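Local atomic coordinates of enoyl-CoA hydratase (Mycobacterium avium subsp. paratuberculosis, PDB entry 4LK5), a protein that probably catalyses the reversible addition of water to the double bond of enoyl-CoA thioesters, as a crotonase-like member of the enoyl-CoA hydratase/isomerase family. Residues P131-V136 against K226-L231; D43-V48 against R230-P235; L200-A205 against T212-A217; V154-S157 against F161-L164. One frame throughout, in Å; residues are numbered along the deposited sequence.

All four contacts help to build one crotonase-like subunit. Contacts 1 and 2 share helix 217-233 and Arg230 and Leu231 on it. Their centres lie about 7 Å apart, and both join that helix to the six-stranded sheet. The centres of contacts 3 and 4 are also about 7 Å apart, where this sheet meets the smaller sheet of strands 139-141, 161-163 and 200-201. The centres of contacts 2 and 3 are about 23 Å apart. Along the chain, contact 4 closes before contact 3 opens, and both lie between the two segments of contact 1. Contact 2 reaches from near the N-terminus across them all. Helix 217-233 follows strand 213-215, so contact 3 leads into contacts 1 and 2.

Contact 1: P131-V136 against K226-L231; sequences PVVAVV and KVIARL
Val133 on strand 132-136 and Ile228 on helix 217-233 form the nearest backbone pair, with their CA atoms 8.1 Å apart. A helix packs here on one face of a sheet, and no hydrogen bond crosses between the segments. The contact is carried by methyl groups. Val133 CG2 is the single strand atom in close touch. Val133 CG2 lies 3.8 Å from Leu231 CD1, and these two side chains reach for each other tip to tip. Val133 CG2 also sits 4.0 Å from Ile228 CD1, where the side chains cross obliquely. The valine methyl thus lies between residues three apart in the helix, close to one turn. Ile228 CB does not point at the strand. Its CG1 is anti to the carbonyl carbon (chi1 -59°), and a chi2 of -58° then carries CD1 to Val133. All three residues are buried. Val133 also packs on Val82, Val153 and Leu155 of the adjoining strands, and Leu231 shares Val82. Further along the strand, Val135 meets Phe220 and Val224 of the same helix. Val227 and Leu231 also pack on Leu196 of a second subunit, and Pro131 on its Leu195, so the helix-sheet seam borders the subunit interface.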
loop_
_atom_site.group_PDB
_atom_site.type_symbol
_atom_site.label_atom_id
_atom_site.label_comp_id
_atom_site.label_asym_id
_atom_site.label_seq_id
_atom_site.Cartn_x
_atom_site.Cartn_y
_atom_site.Cartn_z
ATOM N N PRO C 131 18.528 -12.560 -0.178
ATOM C CA PRO C 131 17.294 -12.539 0.600
ATOM C C PRO C 131 17.621 -12.458 2.077
ATOM O O PRO C 131 18.522 -13.159 2.541
ATOM C CB PRO C 131 16.653 -13.877 0.253
ATOM C CG PRO C 131 17.106 -14.131 -1.143
ATOM C CD PRO C 131 18.537 -13.659 -1.155
ATOM N N VAL C 132 16.931 -11.578 2.793
ATOM C CA VAL C 132 17.096 -11.450 4.231
ATOM C C VAL C 132 15.807 -11.857 4.925
ATOM O O VAL C 132 14.759 -11.297 4.631
ATOM C CB VAL C 132 17.443 -10.014 4.613
ATOM C CG1 VAL C 132 17.512 -9.896 6.135
ATOM C CG2 VAL C 132 18.757 -9.604 3.973
ATOM N N VAL C 133 15.888 -12.829 5.839
ATOM C CA VAL C 133 14.711 -13.434 6.431
ATOM C C VAL C 133 14.584 -13.107 7.889
ATOM O O VAL C 133 15.511 -13.354 8.621
ATOM C CB VAL C 133 14.753 -14.964 6.375
ATOM C CG1 VAL C 133 13.404 -15.531 6.863
ATOM C CG2 VAL C 133 15.063 -15.454 4.985
ATOM N N ALA C 134 13.427 -12.586 8.301
ATOM C CA ALA C 134 13.109 -12.357 9.693
ATOM C C ALA C 134 12.253 -13.471 10.272
ATOM O O ALA C 134 11.186 -13.790 9.773
ATOM C CB ALA C 134 12.409 -11.025 9.881
ATOM N N VAL C 135 12.724 -14.015 11.375
ATOM C CA VAL C 135 12.180 -15.201 11.980
ATOM C C VAL C 135 11.593 -14.797 13.309
ATOM O O VAL C 135 12.310 -14.647 14.267
ATOM C CB VAL C 135 13.314 -16.215 12.240
ATOM C CG1 VAL C 135 12.770 -17.443 12.958
ATOM C CG2 VAL C 135 13.990 -16.596 10.938
ATOM N N VAL C 136 10.286 -14.636 13.367
ATOM C CA VAL C 136 9.657 -13.982 14.493
ATOM C C VAL C 136 8.884 -15.027 15.323
ATOM O O VAL C 136 7.783 -15.384 14.951
ATOM C CB VAL C 136 8.780 -12.821 13.962
ATOM C CG1 VAL C 136 8.181 -12.005 15.088
ATOM C CG2 VAL C 136 9.621 -11.890 13.094
ATOM N N LYS C 226 12.411 -25.129 6.076
ATOM C CA LYS C 226 11.993 -25.345 4.677
ATOM C C LYS C 226 12.123 -24.086 3.792
ATOM O O LYS C 226 12.580 -24.176 2.644
ATOM C CB LYS C 226 10.549 -25.882 4.625
ATOM C CG LYS C 226 10.432 -27.351 5.010
ATOM C CD LYS C 226 9.012 -27.713 5.429
ATOM C CE LYS C 226 9.025 -28.936 6.335
ATOM N NZ LYS C 226 7.875 -28.980 7.278
ATOM N N VAL C 227 11.723 -22.927 4.334
ATOM C CA VAL C 227 11.743 -21.667 3.594
ATOM C C VAL C 227 13.185 -21.257 3.386
ATOM O O VAL C 227 13.578 -20.882 2.290
ATOM C CB VAL C 227 10.921 -20.581 4.323
ATOM C CG1 VAL C 227 11.222 -19.196 3.769
ATOM C CG2 VAL C 227 9.424 -20.869 4.179
ATOM N N ILE C 228 13.998 -21.407 4.416
ATOM C CA ILE C 228 15.449 -21.166 4.276
ATOM C C ILE C 228 16.076 -22.028 3.188
ATOM O O ILE C 228 16.832 -21.552 2.382
ATOM C CB ILE C 228 16.234 -21.448 5.596
ATOM C CG1 ILE C 228 15.732 -20.577 6.761
ATOM C CG2 ILE C 228 17.715 -21.231 5.378
ATOM C CD1 ILE C 228 15.820 -19.096 6.507
ATOM N N ALA C 229 15.744 -23.312 3.176
ATOM C CA ALA C 229 16.372 -24.267 2.262
ATOM C C ALA C 229 15.948 -23.983 0.816
ATOM O O ALA C 229 16.780 -23.920 -0.057
ATOM C CB ALA C 229 16.028 -25.699 2.682
ATOM N N ARG C 230 14.655 -23.795 0.588
ATOM C CA ARG C 230 14.115 -23.388 -0.741
ATOM C C ARG C 230 14.810 -22.133 -1.355
ATOM O O ARG C 230 15.092 -22.062 -2.565
ATOM C CB ARG C 230 12.609 -23.146 -0.613
ATOM C CG ARG C 230 12.004 -22.430 -1.802
ATOM C CD ARG C 230 10.483 -22.337 -1.740
ATOM N NE ARG C 230 9.957 -21.868 -3.035
ATOM C CZ ARG C 230 8.684 -21.547 -3.281
ATOM N NH1 ARG C 230 7.769 -21.629 -2.320
ATOM N NH2 ARG C 230 8.321 -21.139 -4.497
ATOM N N LEU C 231 15.081 -21.154 -0.490
ATOM C CA LEU C 231 15.861 -19.981 -0.859
ATOM C C LEU C 231 17.304 -20.336 -1.111
ATOM O O LEU C 231 17.914 -19.792 -2.038
ATOM C CB LEU C 231 15.808 -18.926 0.253
ATOM C CG LEU C 231 14.428 -18.322 0.500
ATOM C CD1 LEU C 231 14.450 -17.496 1.782
ATOM C CD2 LEU C 231 13.949 -17.513 -0.714
#

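Contact 2: D43-V48 against R230-P235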
loop_
_atom_site.group_PDB
_atom_site.type_symbol
_atom_site.label_atom_id
_atom_site.label_comp_id
_atom_site.label_asym_id
_atom_site.label_seq_id
_atom_site.Cartn_x
_atom_site.Cartn_y
_atom_site.Cartn_z
ATOM N N ASP C 43 26.197 -23.470 5.573
ATOM C CA ASP C 43 26.238 -23.779 4.164
ATOM C C ASP C 43 25.516 -22.636 3.437
ATOM O O ASP C 43 24.395 -22.809 2.969
ATOM C CB ASP C 43 25.575 -25.144 3.885
ATOM C CG ASP C 43 26.265 -26.318 4.628
ATOM O OD1 ASP C 43 27.474 -26.243 4.963
ATOM O OD2 ASP C 43 25.586 -27.335 4.871
ATOM N N GLY C 44 26.163 -21.467 3.382
ATOM C CA GLY C 44 25.624 -20.270 2.720
ATOM C C GLY C 44 24.552 -19.505 3.483
ATOM O O GLY C 44 23.932 -18.594 2.937
ATOM N N VAL C 45 24.377 -19.851 4.753
ATOM C CA VAL C 45 23.335 -19.317 5.602
ATOM C C VAL C 45 23.925 -18.532 6.771
ATOM O O VAL C 45 24.576 -19.078 7.672
ATOM C CB VAL C 45 22.476 -20.456 6.145
ATOM C CG1 VAL C 45 21.303 -19.942 6.993
ATOM C CG2 VAL C 45 21.977 -21.299 4.980
ATOM N N PHE C 46 23.660 -17.242 6.753
ATOM C CA PHE C 46 24.259 -16.309 7.671
ATOM C C PHE C 46 23.168 -16.029 8.667
ATOM O O PHE C 46 22.145 -15.444 8.302
ATOM C CB PHE C 46 24.632 -15.090 6.860
ATOM C CG PHE C 46 25.452 -14.082 7.572
ATOM C CD1 PHE C 46 26.832 -14.155 7.544
ATOM C CD2 PHE C 46 24.847 -12.994 8.191
ATOM C CE1 PHE C 46 27.599 -13.185 8.179
ATOM C CE2 PHE C 46 25.594 -12.021 8.823
ATOM C CZ PHE C 46 26.973 -12.108 8.817
ATOM N N SER C 47 23.325 -16.533 9.893
ATOM C CA SER C 47 22.331 -16.299 10.933
ATOM C C SER C 47 22.834 -15.229 11.846
ATOM O O SER C 47 24.028 -15.067 12.045
ATOM C CB SER C 47 21.992 -17.547 11.766
ATOM O OG SER C 47 21.759 -18.691 10.954
ATOM N N VAL C 48 21.894 -14.511 12.420
ATOM C CA VAL C 48 22.193 -13.420 13.277
ATOM C C VAL C 48 21.159 -13.529 14.378
ATOM O O VAL C 48 19.965 -13.406 14.128
ATOM C CB VAL C 48 22.115 -12.091 12.493
ATOM C CG1 VAL C 48 22.066 -10.909 13.435
ATOM C CG2 VAL C 48 23.323 -11.940 11.568
ATOM N N ARG C 230 14.655 -23.795 0.588
ATOM C CA ARG C 230 14.115 -23.388 -0.741
ATOM C C ARG C 230 14.810 -22.133 -1.355
ATOM O O ARG C 230 15.092 -22.062 -2.565
ATOM C CB ARG C 230 12.609 -23.146 -0.613
ATOM C CG ARG C 230 12.004 -22.430 -1.802
ATOM C CD ARG C 230 10.483 -22.337 -1.740
ATOM N NE ARG C 230 9.957 -21.868 -3.035
ATOM C CZ ARG C 230 8.684 -21.547 -3.281
ATOM N NH1 ARG C 230 7.769 -21.629 -2.320
ATOM N NH2 ARG C 230 8.321 -21.139 -4.497
ATOM N N LEU C 231 15.081 -21.154 -0.490
ATOM C CA LEU C 231 15.861 -19.981 -0.859
ATOM C C LEU C 231 17.304 -20.336 -1.111
ATOM O O LEU C 231 17.914 -19.792 -2.038
ATOM C CB LEU C 231 15.808 -18.926 0.253
ATOM C CG LEU C 231 14.428 -18.322 0.500
ATOM C CD1 LEU C 231 14.450 -17.496 1.782
ATOM C CD2 LEU C 231 13.949 -17.513 -0.714
ATOM N N LEU C 232 17.877 -21.208 -0.278
ATOM C CA LEU C 232 19.245 -21.681 -0.541
ATOM C C LEU C 232 19.354 -22.293 -1.936
ATOM O O LEU C 232 20.342 -22.128 -2.643
ATOM C CB LEU C 232 19.674 -22.733 0.475
ATOM C CG LEU C 232 20.763 -22.328 1.440
ATOM C CD1 LEU C 232 20.988 -23.483 2.414
ATOM C CD2 LEU C 232 22.047 -21.967 0.717
ATOM N N SER C 233 18.316 -23.006 -2.316
ATOM C CA SER C 233 18.338 -23.767 -3.548
ATOM C C SER C 233 18.063 -22.894 -4.747
ATOM O O SER C 233 18.295 -23.319 -5.870
ATOM C CB SER C 233 17.281 -24.875 -3.499
ATOM O OG SER C 233 16.794 -25.066 -4.812
ATOM N N GLY C 234 17.483 -21.708 -4.519
ATOM C CA GLY C 234 17.170 -20.780 -5.591
ATOM C C GLY C 234 18.395 -20.133 -6.252
ATOM O O GLY C 234 19.519 -20.199 -5.751
ATOM N N PRO C 235 18.178 -19.456 -7.385
ATOM C CA PRO C 235 19.251 -18.716 -8.066
ATOM C C PRO C 235 19.609 -17.429 -7.343
ATOM O O PRO C 235 18.727 -16.611 -7.117
ATOM C CB PRO C 235 18.638 -18.384 -9.411
ATOM C CG PRO C 235 17.167 -18.414 -9.199
ATOM C CD PRO C 235 16.849 -19.161 -7.937
#
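Val45 and Leu232 meet at about a right angle, where the C-terminal end of helix 217-233 packs by the start of strand 45-50. In this crotonase-like fold, the contact ties the turn of the N-terminal beta hairpin to a helix that arrives much later in the chain. The hairpin pairs strand 37-41 with strand 45-50, and a backbone bond between Thr40 and Ser47 joins them.

Leu232 does most of the touching. Its CB points toward the hairpin, and its forked end sits over the backbone of Asp43 and Gly44. Leu232 CD1 lies against Val45 CG2 at 3.5 Å, which is close for two methyls. Val45 does not aim its CB at the helix. Its CG1 is anti to the backbone N (chi1 -177°), which places CG2 beside that nitrogen, on the flank that meets the leucine. Gly44 has a positive phi of 77° and turns the chain into the strand. Its CA is 4.4 Å from Leu232 CD2, a looser touch.

No hydrogen bond links the segments, and the site lies near the surface. The Asp43 side chain leads away from the helix, so its residue contributes through the main chain. Two residues before Leu232, Arg230 hydrogen-bonds through NH2 to Pro197 O of a second subunit. Beside the hairpin, Gly44 and Phe46 bond to the backbone of strand 82-87. Both leucine methyls approach one carbonyl oxygen: Asp43 O is 3.4 Å from Leu232 CD2 and 3.5 Å from Leu232 CD1.

Contact 3: L200-A205 against T212-A217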
loop_
_atom_site.group_PDB
_atom_site.type_symbol
_atom_site.label_atom_id
_atom_site.label_comp_id
_atom_site.label_asym_id
_atom_site.label_seq_id
_atom_site.Cartn_x
_atom_site.Cartn_y
_atom_site.Cartn_z
ATOM N N LEU C 200 -0.518 -6.539 17.850
ATOM C CA LEU C 200 -1.124 -7.036 16.620
ATOM C C LEU C 200 -0.702 -8.510 16.425
ATOM O O LEU C 200 0.450 -8.756 16.091
ATOM C CB LEU C 200 -0.675 -6.192 15.423
ATOM C CG LEU C 200 -1.324 -6.686 14.130
ATOM C CD1 LEU C 200 -2.631 -5.978 13.899
ATOM C CD2 LEU C 200 -0.409 -6.484 12.942
ATOM N N PRO C 201 -1.632 -9.478 16.619
ATOM C CA PRO C 201 -1.236 -10.904 16.488
ATOM C C PRO C 201 -0.940 -11.350 15.056
ATOM O O PRO C 201 -1.618 -10.957 14.084
ATOM C CB PRO C 201 -2.442 -11.683 17.041
ATOM C CG PRO C 201 -3.611 -10.768 16.797
ATOM C CD PRO C 201 -3.086 -9.328 16.855
ATOM N N ALA C 202 0.065 -12.202 14.968
ATOM C CA ALA C 202 0.570 -12.725 13.721
ATOM C C ALA C 202 -0.519 -12.895 12.694
ATOM O O ALA C 202 -0.400 -12.434 11.562
ATOM C CB ALA C 202 1.242 -14.060 13.975
ATOM N N ALA C 203 -1.578 -13.583 13.084
ATOM C CA ALA C 203 -2.533 -14.007 12.118
ATOM C C ALA C 203 -3.163 -12.759 11.497
ATOM O O ALA C 203 -3.367 -12.728 10.304
ATOM C CB ALA C 203 -3.568 -14.935 12.757
ATOM N N GLU C 204 -3.438 -11.725 12.295
ATOM C CA GLU C 204 -4.026 -10.463 11.792
ATOM C C GLU C 204 -2.977 -9.682 11.005
ATOM O O GLU C 204 -3.301 -8.953 10.077
ATOM C CB GLU C 204 -4.528 -9.631 12.961
ATOM C CG GLU C 204 -5.589 -8.575 12.667
ATOM C CD GLU C 204 -6.123 -7.916 13.956
ATOM O OE1 GLU C 204 -6.478 -6.706 13.933
ATOM O OE2 GLU C 204 -6.185 -8.608 15.007
ATOM N N ALA C 205 -1.703 -9.865 11.348
ATOM C CA ALA C 205 -0.621 -9.335 10.536
ATOM C C ALA C 205 -0.498 -9.982 9.130
ATOM O O ALA C 205 -0.158 -9.311 8.149
ATOM C CB ALA C 205 0.683 -9.442 11.308
ATOM N N THR C 212 4.979 -12.560 5.749
ATOM C CA THR C 212 4.999 -13.438 4.637
ATOM C C THR C 212 4.196 -14.717 4.954
ATOM O O THR C 212 3.386 -15.203 4.120
ATOM C CB THR C 212 6.459 -13.724 4.274
ATOM O OG1 THR C 212 7.144 -12.464 4.134
ATOM C CG2 THR C 212 6.530 -14.499 2.962
ATOM N N ALA C 213 4.394 -15.247 6.162
ATOM C CA ALA C 213 3.669 -16.448 6.578
ATOM C C ALA C 213 3.597 -16.632 8.082
ATOM O O ALA C 213 4.450 -16.160 8.814
ATOM C CB ALA C 213 4.272 -17.689 5.916
ATOM N N VAL C 214 2.551 -17.333 8.503
ATOM C CA VAL C 214 2.292 -17.648 9.900
ATOM C C VAL C 214 2.280 -19.162 9.999
ATOM O O VAL C 214 1.732 -19.828 9.148
ATOM C CB VAL C 214 0.909 -17.122 10.371
ATOM C CG1 VAL C 214 0.667 -17.461 11.845
ATOM C CG2 VAL C 214 0.773 -15.608 10.136
ATOM N N TYR C 215 2.876 -19.707 11.045
ATOM C CA TYR C 215 2.857 -21.143 11.264
ATOM C C TYR C 215 2.444 -21.415 12.691
ATOM O O TYR C 215 2.827 -20.674 13.586
ATOM C CB TYR C 215 4.238 -21.732 11.046
ATOM C CG TYR C 215 4.812 -21.392 9.712
ATOM C CD1 TYR C 215 4.185 -21.787 8.552
ATOM C CD2 TYR C 215 5.992 -20.682 9.602
ATOM C CE1 TYR C 215 4.717 -21.478 7.319
ATOM C CE2 TYR C 215 6.529 -20.365 8.372
ATOM C CZ TYR C 215 5.884 -20.759 7.240
ATOM O OH TYR C 215 6.406 -20.444 6.012
ATOM N N PRO C 216 1.685 -22.501 12.915
ATOM C CA PRO C 216 1.467 -22.922 14.306
ATOM C C PRO C 216 2.796 -23.070 15.060
ATOM O O PRO C 216 3.793 -23.538 14.486
ATOM C CB PRO C 216 0.764 -24.281 14.146
ATOM C CG PRO C 216 0.085 -24.204 12.809
ATOM C CD PRO C 216 1.088 -23.463 11.959
ATOM N N ALA C 217 2.811 -22.638 16.317
ATOM C CA ALA C 217 4.026 -22.685 17.152
ATOM C C ALA C 217 4.770 -24.018 17.076
ATOM O O ALA C 217 5.986 -24.058 16.820
ATOM C CB ALA C 217 3.685 -22.347 18.602
#
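Val214 meets Ala202 with both of its methyls, because a chi1 of -180° sets CG1 beside its own carbonyl carbon and CG2 beside its own backbone N. Its CB already points toward the other segment, so both branches face Ala202 from the same side. Val214 CG1 lies 4.1 Å from Ala202 CB, methyl to methyl. Val214 CG2 also reaches the backbone, resting 3.7 Å from Ala202 O, a van der Waals contact with a carbonyl and not a hydrogen bond. It touches the next residue as well, with Ala203 CA 4.2 Å from Val214 CG2. With small residues at this point, the first turn of helix 202-208 comes close to the strand: the CA atoms of Ala203 and Val214 are 6.4 Å apart. Within that turn, Ala205 N donates to Pro201 O at 2.9 Å.

In the crotonase-like fold this is the place where the chain leaves the small sheet through strand 200-201, makes a short helix and returns as strand 213-215. The returning strand is the outermost strand of the six-stranded sheet within this chain. It pairs with strand 153-157, through a backbone bond between Ala213 and Ala156. Just before it, Thr212 OG1 is hydrogen-bonded to Val154 N, which adds a side-chain tie to the strand pair. Val214 faces helix 202-208, where it also packs on Leu206. Tyr215, the next residue, packs instead on Phe220 and Val227 of helix 217-233. Ala202 in turn packs on Ala156, while Ala203 is exposed.

Contact 4: V154-S157 against F161-L164; sequences VLAS and FFML
Phe162 packs on Val154 and Ala156 in a purely apolar contact between two sheets of the crotonase-like fold. Strand 153-157 belongs to the six-stranded sheet and strand 161-163 to the three-stranded one. Only three residues separate the two segments, so the chain passes quickly from one sheet to the other.

The strands do not pair as a hairpin. The nearest CA atoms, those of Ala156 and Phe161, are 8.3 Å apart, and no hydrogen bond crosses. The gap is bridged by the Phe162 ring. Its CB points to neither strand residue directly. A chi1 of -62° turns the ring so that its far end, with CE1 and CZ, comes toward strand 153-157. Ala156 CB lies near the ring plane, at the edge, 4.5 Å from Phe162 CE1. Val154 CG1 is 4.4 Å from Phe162 CZ and approaches obliquely. Val154 and Ala156 are two apart on their strand, so both direct CB toward the phenylalanine. These touches are loose, yet all three residues are buried. In the short connection, Ser157 OG is hydrogen-bonded to Asn159 N, a local bond in the turn that leaves the strand.

The ring is also packed by Val136 of strand 132-136, Ala140 of strand 139-141 and Val211 of the loop before strand 213-215. Val154 shares Val136 and Val211, and it packs on Ile188 of a second subunit. Leu155 points to the other side, onto Val227 of helix 217-233. Strand 153-157 therefore lies between that helix on one face and the three-stranded sheet on the other.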
loop_
_atom_site.group_PDB
_atom_site.type_symbol
_atom_site.label_atom_id
_atom_site.label_comp_id
_atom_site.label_asym_id
_atom_site.label_seq_id
_atom_site.Cartn_x
_atom_site.Cartn_y
_atom_site.Cartn_z
ATOM N N VAL C 154 9.196 -12.217 6.029
ATOM C CA VAL C 154 8.930 -12.266 7.454
ATOM C C VAL C 154 8.082 -13.485 7.793
ATOM O O VAL C 154 6.931 -13.570 7.414
ATOM C CB VAL C 154 8.274 -10.965 7.931
ATOM C CG1 VAL C 154 8.144 -10.921 9.445
ATOM C CG2 VAL C 154 9.087 -9.792 7.453
ATOM N N LEU C 155 8.688 -14.434 8.506
ATOM C CA LEU C 155 8.023 -15.653 8.960
ATOM C C LEU C 155 7.677 -15.496 10.434
ATOM O O LEU C 155 8.531 -15.214 11.248
ATOM C CB LEU C 155 8.957 -16.837 8.783
ATOM C CG LEU C 155 9.126 -17.516 7.401
ATOM C CD1 LEU C 155 8.627 -16.717 6.229
ATOM C CD2 LEU C 155 10.558 -17.924 7.180
ATOM N N ALA C 156 6.405 -15.664 10.748
ATOM C CA ALA C 156 5.919 -15.548 12.090
ATOM C C ALA C 156 5.283 -16.854 12.627
ATOM O O ALA C 156 4.686 -17.637 11.882
ATOM C CB ALA C 156 4.921 -14.413 12.154
ATOM N N SER C 157 5.481 -17.076 13.928
ATOM C CA SER C 157 4.739 -18.042 14.723
ATOM C C SER C 157 3.355 -17.508 15.069
ATOM O O SER C 157 3.153 -16.292 15.214
ATOM C CB SER C 157 5.480 -18.295 16.039
ATOM O OG SER C 157 4.641 -18.954 16.971
ATOM N N PHE C 161 3.601 -11.520 18.012
ATOM C CA PHE C 161 2.837 -10.311 17.737
ATOM C C PHE C 161 3.755 -9.124 17.485
ATOM O O PHE C 161 4.934 -9.140 17.837
ATOM C CB PHE C 161 1.840 -9.982 18.847
ATOM C CG PHE C 161 2.479 -9.621 20.174
ATOM C CD1 PHE C 161 2.978 -8.317 20.408
ATOM C CD2 PHE C 161 2.581 -10.575 21.201
ATOM C CE1 PHE C 161 3.564 -7.975 21.623
ATOM C CE2 PHE C 161 3.157 -10.229 22.412
ATOM C CZ PHE C 161 3.651 -8.930 22.623
ATOM N N PHE C 162 3.171 -8.087 16.892
ATOM C CA PHE C 162 3.877 -6.903 16.524
ATOM C C PHE C 162 3.312 -5.681 17.228
ATOM O O PHE C 162 2.104 -5.523 17.379
ATOM C CB PHE C 162 3.818 -6.741 15.003
ATOM C CG PHE C 162 4.468 -7.870 14.270
ATOM C CD1 PHE C 162 3.793 -9.087 14.084
ATOM C CD2 PHE C 162 5.759 -7.760 13.814
ATOM C CE1 PHE C 162 4.401 -10.147 13.416
ATOM C CE2 PHE C 162 6.374 -8.822 13.161
ATOM C CZ PHE C 162 5.697 -10.017 12.970
HETATM N N MSE C 163 4.197 -4.809 17.683
HETATM C CA MSE C 163 3.718 -3.581 18.277
HETATM C C MSE C 163 4.707 -2.454 18.175
HETATM O O MSE C 163 5.810 -2.512 18.725
HETATM C CB MSE C 163 3.378 -3.797 19.739
HETATM C CG MSE C 163 2.849 -2.453 20.214
HETATM SE SE MSE C 163 1.937 -2.727 21.904
HETATM C CE MSE C 163 3.553 -3.395 22.819
ATOM N N LEU C 164 4.289 -1.399 17.485
ATOM C CA LEU C 164 5.054 -0.190 17.424
ATOM C C LEU C 164 4.864 0.586 18.716
ATOM O O LEU C 164 4.034 1.480 18.789
ATOM C CB LEU C 164 4.573 0.641 16.263
ATOM C CG LEU C 164 4.915 0.076 14.900
ATOM C CD1 LEU C 164 4.516 1.129 13.873
ATOM C CD2 LEU C 164 6.386 -0.238 14.786
#